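Local coordinates for erythrocyte binding antigen 140 (Plasmodium falciparum, PDB 4GF2), which probably binds a receptor on the host red blood cell, glycophorin C, through its two tandem Duffy-binding-like domains during erythrocyte invasion, at residues N309-R312 with N317-S320; E375-K380 with S458-N463; S224-S229 with F269-E274; D363-L368 with D447-N452. The protein carries 3 engineered substitutions. All blocks are in the same frame, centred on the assembly; numbering follows the deposited sequence.

Contact 1: N309-R312 with N317-S320; sequences NDLR and NYKS
Asn317, Leu311 and Arg312 carry most of this contact, in which the short helix 308-314 is met by the chain that has left it a few residues later and runs on past its end. Asn317 gives the largest share. Its OD1 accepts a hydrogen bond from Arg312 NE at 3.2 Å, with an N-H...O angle of 152°. The approach is not ideal on the acceptor side, because NE stands above the carbonyl plane, and the guanidinium and amide planes are turned 56° apart. The two side chains run side by side and point the same way. Arg312 can reach this far because its chain is extended from CG to NE, with CG anti to the carbonyl carbon (chi1 -67°). Arg312 NH2 also comes to 3.5 Å from Asn317 OD1, but it does not count as a second bond.

Beneath this exposed polar pair lies the apolar part. Leu311 places CD2 4.2 Å from both Asn317 CA and Tyr318 N, so the methyl rests against the backbone where the loop passes by. The same methyl sits over one face of the Tyr318 ring, offset toward its rim, with CE2 4.3 Å away. Leu311 is buried whereas Arg312 and Asn317 are exposed, so the contact runs from a buried leucine to an exposed polar pair.

This is a local contact between a short helix and the loop that follows it: four residues, including Cys316 of the Cys316-Cys349 disulfide, separate the two segments. Tyr318 meets the ring of Tyr381, while Leu311 packs on Tyr374 and Leu378, so Leu311 and Tyr318 both face helix 361-382.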
# COMPACT_ATOMS: atom_id res chain seq x y z
N ASN A 309 -17.73 -1.34 15.93
CA ASN A 309 -16.87 -0.16 16.00
C ASN A 309 -16.11 0.08 14.71
O ASN A 309 -16.08 1.20 14.19
CB ASN A 309 -15.89 -0.28 17.16
CG ASN A 309 -16.58 -0.29 18.51
OD1 ASN A 309 -17.68 0.24 18.64
ND2 ASN A 309 -15.93 -0.87 19.51
N ASP A 310 -15.48 -0.97 14.19
CA ASP A 310 -14.72 -0.86 12.95
C ASP A 310 -15.65 -0.53 11.80
O ASP A 310 -15.32 0.29 10.93
CB ASP A 310 -13.99 -2.17 12.66
CG ASP A 310 -12.88 -2.45 13.65
OD1 ASP A 310 -12.54 -1.55 14.44
OD2 ASP A 310 -12.35 -3.58 13.63
N LEU A 311 -16.82 -1.16 11.80
CA LEU A 311 -17.82 -0.96 10.75
C LEU A 311 -18.23 0.50 10.64
O LEU A 311 -18.30 1.06 9.55
CB LEU A 311 -19.05 -1.82 11.04
CG LEU A 311 -20.25 -1.59 10.13
CD1 LEU A 311 -19.91 -1.98 8.70
CD2 LEU A 311 -21.46 -2.36 10.63
N ARG A 312 -18.51 1.11 11.78
CA ARG A 312 -18.96 2.49 11.80
C ARG A 312 -17.77 3.45 11.67
O ARG A 312 -17.93 4.60 11.28
CB ARG A 312 -19.78 2.77 13.05
CG ARG A 312 -21.10 2.01 13.04
CD ARG A 312 -21.88 2.15 14.33
NE ARG A 312 -23.16 1.46 14.25
CZ ARG A 312 -24.01 1.32 15.27
NH1 ARG A 312 -23.71 1.83 16.46
NH2 ARG A 312 -25.15 0.67 15.10
N ASN A 317 -23.01 1.01 7.84
CA ASN A 317 -23.89 0.52 8.89
C ASN A 317 -24.67 -0.69 8.39
O ASN A 317 -24.67 -0.99 7.20
CB ASN A 317 -24.85 1.63 9.33
CG ASN A 317 -25.51 1.33 10.66
OD1 ASN A 317 -24.89 0.80 11.58
ND2 ASN A 317 -26.79 1.67 10.77
N TYR A 318 -25.33 -1.39 9.32
CA TYR A 318 -26.17 -2.54 8.98
C TYR A 318 -27.21 -2.15 7.93
O TYR A 318 -27.69 -1.02 7.92
CB TYR A 318 -26.87 -3.06 10.22
CG TYR A 318 -25.95 -3.68 11.26
CD1 TYR A 318 -25.55 -5.00 11.16
CD2 TYR A 318 -25.49 -2.94 12.34
CE1 TYR A 318 -24.71 -5.57 12.10
CE2 TYR A 318 -24.65 -3.50 13.29
CZ TYR A 318 -24.27 -4.81 13.16
OH TYR A 318 -23.43 -5.38 14.10
N LYS A 319 -27.55 -3.10 7.06
CA LYS A 319 -28.66 -2.90 6.13
C LYS A 319 -29.93 -2.82 6.96
O LYS A 319 -30.19 -3.71 7.77
CB LYS A 319 -28.76 -4.06 5.13
CG LYS A 319 -27.45 -4.43 4.45
CD LYS A 319 -26.87 -3.28 3.65
CE LYS A 319 -25.54 -3.67 3.03
NZ LYS A 319 -24.96 -2.59 2.19
N SER A 320 -30.70 -1.76 6.77
CA SER A 320 -31.90 -1.55 7.58
C SER A 320 -32.95 -2.62 7.29
O SER A 320 -33.05 -3.12 6.17
CB SER A 320 -32.49 -0.17 7.33
OG SER A 320 -33.02 -0.08 6.02

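Contact 2: E375-K380 with S458-N463; sequences EAQLLK and SAVLKN
Val460 packs on Ala376, Gln377 and Lys380 in the helical Duffy-binding-like fold, where the chain leaving helix 435-457 passes over one side of helix 361-382. The backbones come closest at Gln377 and Val460, whose CA atoms are 6.5 Å apart.

The apolar part is built on the branched end of Val460, which supplies nearly half of the buried surface. Both its methyls lie 4.0 Å from Ala376 CB, straddling that small side chain. From there they diverge: CG1 leans toward Gln377, reaching its CG at 4.3 Å, whereas CG2 turns to the aliphatic base of Lys380, 4.1 Å from CB. At Ala376 the valine sits close to the helix backbone, with Val460 CG2 3.9 Å from Ala376 O. Gln377 contributes only its aliphatic stem here; its NE2 is bonded to Ala303 O, and Phe291 of helix 285-293 lies against the same side chain.

The polar part is a single hydrogen bond. Lys380 curls over the valine, its chain bent at chi2 and chi4, so that CD and CE also pass near the carbonyl it serves. A second partner, Ser304 OG, fixes the ammonium further. Within the contact, Lys380 NZ donates to Val460 O at 2.7 Å, with a C=O...N angle of 159° and the nitrogen tilted 18° from the carbonyl plane.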
# COMPACT_ATOMS: atom_id res chain seq x y z
N GLU A 375 -19.27 -4.86 2.95
CA GLU A 375 -20.43 -5.12 2.10
C GLU A 375 -20.81 -6.60 2.22
O GLU A 375 -21.98 -6.93 2.39
CB GLU A 375 -20.14 -4.76 0.65
CG GLU A 375 -21.27 -5.08 -0.31
CD GLU A 375 -22.53 -4.29 -0.04
OE1 GLU A 375 -22.49 -3.37 0.81
OE2 GLU A 375 -23.57 -4.57 -0.68
N ALA A 376 -19.81 -7.47 2.14
CA ALA A 376 -20.06 -8.91 2.22
C ALA A 376 -20.65 -9.28 3.57
O ALA A 376 -21.65 -9.98 3.64
CB ALA A 376 -18.78 -9.69 1.97
N GLN A 377 -20.02 -8.80 4.64
CA GLN A 377 -20.49 -9.11 5.98
C GLN A 377 -21.91 -8.59 6.19
O GLN A 377 -22.77 -9.32 6.68
CB GLN A 377 -19.57 -8.48 7.03
CG GLN A 377 -18.24 -9.20 7.22
CD GLN A 377 -17.38 -8.51 8.25
OE1 GLN A 377 -17.34 -7.29 8.33
NE2 GLN A 377 -16.68 -9.30 9.07
N LEU A 378 -22.15 -7.34 5.81
CA LEU A 378 -23.46 -6.74 5.97
C LEU A 378 -24.53 -7.50 5.20
O LEU A 378 -25.63 -7.72 5.71
CB LEU A 378 -23.44 -5.29 5.50
CG LEU A 378 -22.59 -4.37 6.37
CD1 LEU A 378 -22.49 -3.00 5.74
CD2 LEU A 378 -23.18 -4.28 7.75
N LEU A 379 -24.20 -7.89 3.98
CA LEU A 379 -25.10 -8.70 3.17
C LEU A 379 -25.35 -10.04 3.85
O LEU A 379 -26.49 -10.48 3.99
CB LEU A 379 -24.53 -8.92 1.77
CG LEU A 379 -24.56 -7.70 0.84
CD1 LEU A 379 -23.82 -8.00 -0.44
CD2 LEU A 379 -25.99 -7.27 0.54
N LYS A 380 -24.27 -10.69 4.27
CA LYS A 380 -24.37 -11.98 4.94
C LYS A 380 -25.28 -11.87 6.16
O LYS A 380 -26.08 -12.76 6.43
CB LYS A 380 -22.99 -12.49 5.36
CG LYS A 380 -23.02 -13.78 6.17
CD LYS A 380 -23.73 -14.90 5.43
CE LYS A 380 -23.70 -16.20 6.21
NZ LYS A 380 -22.32 -16.75 6.33
N SER A 458 -15.91 -13.50 -0.79
CA SER A 458 -16.36 -14.89 -0.82
C SER A 458 -16.12 -15.58 0.51
O SER A 458 -16.56 -16.72 0.72
CB SER A 458 -15.65 -15.65 -1.94
OG SER A 458 -14.24 -15.68 -1.73
N ALA A 459 -15.42 -14.90 1.41
CA ALA A 459 -15.06 -15.48 2.70
C ALA A 459 -16.26 -15.68 3.61
O ALA A 459 -16.21 -16.45 4.56
CB ALA A 459 -14.03 -14.62 3.39
N VAL A 460 -17.36 -14.98 3.32
CA VAL A 460 -18.55 -15.06 4.16
C VAL A 460 -19.51 -16.16 3.71
O VAL A 460 -20.59 -16.31 4.29
CB VAL A 460 -19.30 -13.72 4.21
CG1 VAL A 460 -18.37 -12.61 4.65
CG2 VAL A 460 -19.92 -13.41 2.85
N LEU A 461 -19.12 -16.93 2.70
CA LEU A 461 -19.98 -17.98 2.16
C LEU A 461 -19.53 -19.38 2.57
O LEU A 461 -18.33 -19.67 2.57
CB LEU A 461 -20.01 -17.90 0.63
CG LEU A 461 -20.51 -16.59 0.03
CD1 LEU A 461 -20.18 -16.54 -1.45
CD2 LEU A 461 -22.00 -16.43 0.24
N LYS A 462 -20.48 -20.24 2.91
CA LYS A 462 -20.19 -21.65 3.11
C LYS A 462 -19.81 -22.24 1.76
O LYS A 462 -20.36 -21.84 0.73
CB LYS A 462 -21.41 -22.38 3.67
CG LYS A 462 -21.92 -21.87 5.00
CD LYS A 462 -23.17 -22.63 5.44
CE LYS A 462 -23.73 -22.11 6.75
NZ LYS A 462 -24.98 -22.81 7.13
N ASN A 463 -18.87 -23.18 1.76
CA ASN A 463 -18.40 -23.77 0.51
C ASN A 463 -18.20 -22.70 -0.55
O ASN A 463 -19.04 -22.52 -1.43
CB ASN A 463 -19.39 -24.83 0.00
CG ASN A 463 -19.59 -25.96 0.99
OD1 ASN A 463 -18.78 -26.89 1.06
ND2 ASN A 463 -20.67 -25.90 1.75

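Contact 3: S224-S229 with F269-E274; sequences SFMKKS and FKNEKE
Phe269 and Met226 form the first shell, with Ser229 completing it one turn further along helix 213-242. The methionine methyl CE arrives at the edge of the phenyl ring, near its plane, and lies 3.7 Å from CD1; it also comes within 3.9 Å of Phe269 CA. It therefore fills the corner between ring and backbone rather than covering a ring face. Bends at chi2 (-67°) and chi3 (-75°) fold the methionine chain and carry CE to that corner. The far end of the ring rests on the backbone and side chain of Ser229: CE1 is 3.9 Å from Ser229 CB, and CZ is 3.7 Å from Ser229 O. No hydrogen bond crosses between the segments.

What positions Ser229 is its own helix. Its OG donates to Phe225 O at 2.6 Å, and the backbone N of Ser229 reaches the same oxygen from the opposite face of the carbonyl plane, so two bonds grip one acceptor. The hydroxyl is thereby turned back onto its helix, and CB is left to meet the phenyl ring. OG also lies 3.4 Å above the plane of the Phe225 ring, toward its rim, and that ring meets Phe187 of helix 175-202.

Further out, Phe269 touches Lys230 and Met233 of helix 213-242. It is the last residue of helix 265-269, directly before the short extended link to the N-cap at Glu272. This is apolar packing of a helix against the end of another helix in a predominantly helical Duffy-binding-like architecture.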
# COMPACT_ATOMS: atom_id res chain seq x y z
N SER A 224 9.75 2.59 4.41
CA SER A 224 10.67 2.79 3.30
C SER A 224 12.11 2.79 3.79
O SER A 224 13.00 2.28 3.11
CB SER A 224 10.36 4.09 2.55
OG SER A 224 10.44 5.22 3.41
N PHE A 225 12.33 3.33 4.98
CA PHE A 225 13.67 3.38 5.56
C PHE A 225 14.22 1.99 5.83
O PHE A 225 15.41 1.74 5.68
CB PHE A 225 13.66 4.19 6.85
CG PHE A 225 14.84 3.92 7.73
CD1 PHE A 225 16.06 4.52 7.47
CD2 PHE A 225 14.74 3.06 8.81
CE1 PHE A 225 17.15 4.26 8.28
CE2 PHE A 225 15.82 2.81 9.62
CZ PHE A 225 17.03 3.41 9.36
N MET A 226 13.34 1.08 6.23
CA MET A 226 13.73 -0.31 6.46
C MET A 226 14.02 -1.00 5.13
O MET A 226 14.99 -1.76 5.01
CB MET A 226 12.64 -1.06 7.22
CG MET A 226 12.37 -0.51 8.62
SD MET A 226 13.75 -0.75 9.76
CE MET A 226 13.62 -2.50 10.13
N LYS A 227 13.19 -0.75 4.12
CA LYS A 227 13.42 -1.30 2.79
C LYS A 227 14.80 -0.90 2.29
O LYS A 227 15.61 -1.76 1.93
CB LYS A 227 12.36 -0.80 1.81
CG LYS A 227 10.97 -1.37 2.05
CD LYS A 227 9.99 -0.80 1.04
CE LYS A 227 8.59 -1.37 1.23
NZ LYS A 227 7.61 -0.73 0.30
N LYS A 228 15.07 0.40 2.26
CA LYS A 228 16.36 0.91 1.82
C LYS A 228 17.50 0.33 2.64
O LYS A 228 18.52 -0.09 2.10
CB LYS A 228 16.40 2.44 1.92
CG LYS A 228 15.51 3.15 0.91
CD LYS A 228 15.69 4.65 0.97
CE LYS A 228 14.96 5.35 -0.17
NZ LYS A 228 13.49 5.12 -0.12
N SER A 229 17.31 0.31 3.96
CA SER A 229 18.34 -0.20 4.86
C SER A 229 18.64 -1.68 4.61
O SER A 229 19.79 -2.10 4.68
CB SER A 229 17.92 0.01 6.32
OG SER A 229 17.79 1.39 6.61
N PHE A 269 15.26 -7.24 9.91
CA PHE A 269 14.32 -6.29 9.33
C PHE A 269 12.86 -6.74 9.40
O PHE A 269 11.97 -6.02 8.94
CB PHE A 269 14.70 -5.99 7.88
CG PHE A 269 16.06 -5.39 7.73
CD1 PHE A 269 16.30 -4.07 8.08
CD2 PHE A 269 17.11 -6.14 7.23
CE1 PHE A 269 17.55 -3.52 7.95
CE2 PHE A 269 18.37 -5.59 7.09
CZ PHE A 269 18.59 -4.28 7.45
N LYS A 270 12.61 -7.92 9.95
CA LYS A 270 11.24 -8.36 10.18
C LYS A 270 10.54 -7.34 11.08
O LYS A 270 10.97 -7.11 12.21
CB LYS A 270 11.20 -9.74 10.85
CG LYS A 270 11.50 -10.90 9.92
CD LYS A 270 10.97 -12.21 10.49
CE LYS A 270 11.46 -13.42 9.71
NZ LYS A 270 12.88 -13.74 9.99
N ASN A 271 9.47 -6.73 10.57
CA ASN A 271 8.70 -5.79 11.38
C ASN A 271 8.10 -6.49 12.59
O ASN A 271 7.44 -7.52 12.46
CB ASN A 271 7.60 -5.13 10.54
CG ASN A 271 8.10 -3.93 9.77
OD1 ASN A 271 9.31 -3.69 9.67
ND2 ASN A 271 7.18 -3.16 9.20
N GLU A 272 8.34 -5.93 13.77
CA GLU A 272 7.89 -6.54 15.01
C GLU A 272 6.38 -6.38 15.18
O GLU A 272 5.74 -5.64 14.44
CB GLU A 272 8.63 -5.94 16.20
CG GLU A 272 10.13 -6.18 16.19
CD GLU A 272 10.88 -5.33 17.20
OE1 GLU A 272 10.22 -4.60 17.97
OE2 GLU A 272 12.12 -5.39 17.22
N LYS A 273 5.84 -7.08 16.16
CA LYS A 273 4.42 -7.00 16.47
C LYS A 273 4.03 -5.55 16.68
O LYS A 273 2.95 -5.11 16.26
CB LYS A 273 4.11 -7.83 17.72
CG LYS A 273 2.85 -8.67 17.63
CD LYS A 273 1.59 -7.86 17.90
CE LYS A 273 0.34 -8.72 17.79
NZ LYS A 273 0.33 -9.86 18.76
N GLU A 274 4.92 -4.79 17.31
CA GLU A 274 4.60 -3.43 17.72
C GLU A 274 4.30 -2.53 16.53
O GLU A 274 3.42 -1.67 16.60
CB GLU A 274 5.74 -2.84 18.55
CG GLU A 274 5.37 -1.55 19.26
CD GLU A 274 6.47 -1.04 20.17
OE1 GLU A 274 7.58 -1.60 20.13
OE2 GLU A 274 6.22 -0.07 20.92

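Contact 4: D363-L368 with D447-N452; sequences DYKEHL and DENKEN
Lys365 and Asn449 have the nearest CA atoms, 8.1 Å apart, between segments 363-368 and 447-452, which belong to helices 361-382 and 435-457 of the Duffy-binding-like helical bundle. Segment 363-368 is regular helix, but the other is kinked: the backbone N atoms of residues 451 and 452 make no bond to the preceding turn. Across this separation the contact is made largely by Lys365, and the buried surface is small.

The lysine chain leaves with CG anti to the backbone N (chi1 -178°) and stays extended to the ammonium, passing obliquely across both asparagines. Methylene groups, not the charge, meet Asn449: OD1 lies 3.8 Å from CD and 3.6 Å from CE of Lys365, with CG only slightly further away. The amide of Asn449 is held by its other end, since ND2 donates to Trp445 O one turn earlier in the same helix. That bond sets which way the oxygen faces, and it faces the lysine stem.

Leu368 points toward helix 435-457 and packs on Trp445 and Val453, while Tyr364 meets Trp445 edge-to-face. Lys365 is partly exposed, and a bound glycerol, probably from the crystallisation liquor, makes a weak hydrogen bond to its NZ. At that end Lys365 NZ stands 4.1 Å from Asn452 ND2, with no hydrogen bond between them.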
# COMPACT_ATOMS: atom_id res chain seq x y z
N ASP A 363 -3.10 2.72 -0.24
CA ASP A 363 -4.22 3.21 0.55
C ASP A 363 -5.51 2.92 -0.19
O ASP A 363 -6.51 2.52 0.41
CB ASP A 363 -4.08 4.71 0.81
CG ASP A 363 -2.98 5.04 1.79
OD1 ASP A 363 -2.54 4.12 2.52
OD2 ASP A 363 -2.56 6.21 1.85
N TYR A 364 -5.50 3.13 -1.50
CA TYR A 364 -6.70 2.95 -2.29
C TYR A 364 -7.12 1.49 -2.29
O TYR A 364 -8.29 1.17 -2.10
CB TYR A 364 -6.48 3.44 -3.72
CG TYR A 364 -7.75 3.44 -4.52
CD1 TYR A 364 -8.15 2.31 -5.22
CD2 TYR A 364 -8.58 4.56 -4.57
CE1 TYR A 364 -9.31 2.29 -5.95
CE2 TYR A 364 -9.75 4.55 -5.30
CZ TYR A 364 -10.11 3.41 -5.99
OH TYR A 364 -11.28 3.38 -6.72
N LYS A 365 -6.15 0.60 -2.48
CA LYS A 365 -6.41 -0.83 -2.48
C LYS A 365 -6.97 -1.23 -1.12
O LYS A 365 -7.99 -1.93 -1.02
CB LYS A 365 -5.11 -1.60 -2.76
CG LYS A 365 -5.27 -3.11 -2.81
CD LYS A 365 -3.92 -3.79 -2.99
CE LYS A 365 -4.06 -5.31 -3.03
NZ LYS A 365 -2.74 -5.99 -3.17
N GLU A 366 -6.32 -0.76 -0.06
CA GLU A 366 -6.73 -1.06 1.30
C GLU A 366 -8.17 -0.60 1.54
O GLU A 366 -8.95 -1.31 2.18
CB GLU A 366 -5.76 -0.40 2.28
CG GLU A 366 -6.04 -0.70 3.73
CD GLU A 366 -4.95 -0.17 4.64
OE1 GLU A 366 -3.80 -0.01 4.18
OE2 GLU A 366 -5.25 0.10 5.82
N HIS A 367 -8.53 0.57 1.01
CA HIS A 367 -9.89 1.07 1.18
C HIS A 367 -10.91 0.22 0.42
O HIS A 367 -11.99 -0.07 0.93
CB HIS A 367 -10.01 2.52 0.71
CG HIS A 367 -11.39 3.07 0.84
ND1 HIS A 367 -11.76 3.90 1.88
CD2 HIS A 367 -12.50 2.90 0.09
CE1 HIS A 367 -13.03 4.22 1.75
NE2 HIS A 367 -13.51 3.62 0.68
N LEU A 368 -10.57 -0.16 -0.80
CA LEU A 368 -11.49 -0.93 -1.63
C LEU A 368 -11.80 -2.28 -0.99
O LEU A 368 -12.95 -2.70 -0.92
CB LEU A 368 -10.91 -1.14 -3.02
CG LEU A 368 -11.76 -2.02 -3.93
CD1 LEU A 368 -13.16 -1.43 -4.05
CD2 LEU A 368 -11.11 -2.17 -5.29
N ASP A 447 -8.66 -5.44 -13.21
CA ASP A 447 -8.25 -6.79 -13.59
C ASP A 447 -7.13 -7.30 -12.69
O ASP A 447 -7.08 -8.48 -12.36
CB ASP A 447 -7.80 -6.83 -15.06
CG ASP A 447 -8.97 -6.80 -16.03
OD1 ASP A 447 -10.12 -7.08 -15.60
OD2 ASP A 447 -8.75 -6.50 -17.22
N GLU A 448 -6.24 -6.40 -12.29
CA GLU A 448 -5.12 -6.76 -11.43
C GLU A 448 -5.55 -6.98 -9.98
O GLU A 448 -4.83 -7.61 -9.21
CB GLU A 448 -4.04 -5.68 -11.48
CG GLU A 448 -3.42 -5.49 -12.85
CD GLU A 448 -2.62 -4.20 -12.96
OE1 GLU A 448 -2.49 -3.49 -11.94
OE2 GLU A 448 -2.12 -3.89 -14.07
N ASN A 449 -6.72 -6.48 -9.60
CA ASN A 449 -7.17 -6.56 -8.21
C ASN A 449 -8.49 -7.29 -7.99
O ASN A 449 -8.86 -7.59 -6.86
CB ASN A 449 -7.26 -5.16 -7.60
CG ASN A 449 -5.90 -4.53 -7.38
OD1 ASN A 449 -5.25 -4.77 -6.36
ND2 ASN A 449 -5.46 -3.71 -8.33
N LYS A 450 -9.20 -7.58 -9.07
CA LYS A 450 -10.55 -8.14 -8.97
C LYS A 450 -10.57 -9.51 -8.29
O LYS A 450 -11.59 -9.92 -7.73
CB LYS A 450 -11.19 -8.24 -10.35
CG LYS A 450 -10.48 -9.20 -11.29
CD LYS A 450 -11.17 -9.27 -12.63
CE LYS A 450 -10.48 -10.27 -13.54
NZ LYS A 450 -11.14 -10.33 -14.87
N GLU A 451 -9.45 -10.22 -8.34
CA GLU A 451 -9.36 -11.55 -7.74
C GLU A 451 -9.35 -11.46 -6.21
O GLU A 451 -10.12 -12.15 -5.54
CB GLU A 451 -8.11 -12.28 -8.24
CG GLU A 451 -8.15 -12.61 -9.72
CD GLU A 451 -6.87 -13.27 -10.21
OE1 GLU A 451 -5.89 -13.33 -9.43
OE2 GLU A 451 -6.84 -13.73 -11.37
N ASN A 452 -8.48 -10.62 -5.67
CA ASN A 452 -8.44 -10.40 -4.23
C ASN A 452 -9.77 -9.87 -3.70
O ASN A 452 -10.20 -10.23 -2.60
CB ASN A 452 -7.31 -9.45 -3.85
CG ASN A 452 -5.96 -10.14 -3.78
OD1 ASN A 452 -5.87 -11.31 -3.43
ND2 ASN A 452 -4.91 -9.40 -4.11

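How the contacts relate
Contact 3 comes first along the chain and contact 1 follows; contacts 2 and 4 come last and alternate. These two share helix 361-382: contact 4 joins its early turns to helix 435-457, and contact 2 joins its later turns to the loop after that helix, with centres about 17 Å apart. Contact 1 touches contact 2, through the salt bridge of Lys319 NZ with Glu375 OE1 (2.9 Å) and packing on Leu378. Contacts 1, 2 and 4 all bear on helix 361-382, in the region of the second Duffy binding domain, whereas contact 3, about 34 Å from contacts 1 and 2 and 24 Å from contact 4, centre to centre, belongs to a separate part of this elongated chain.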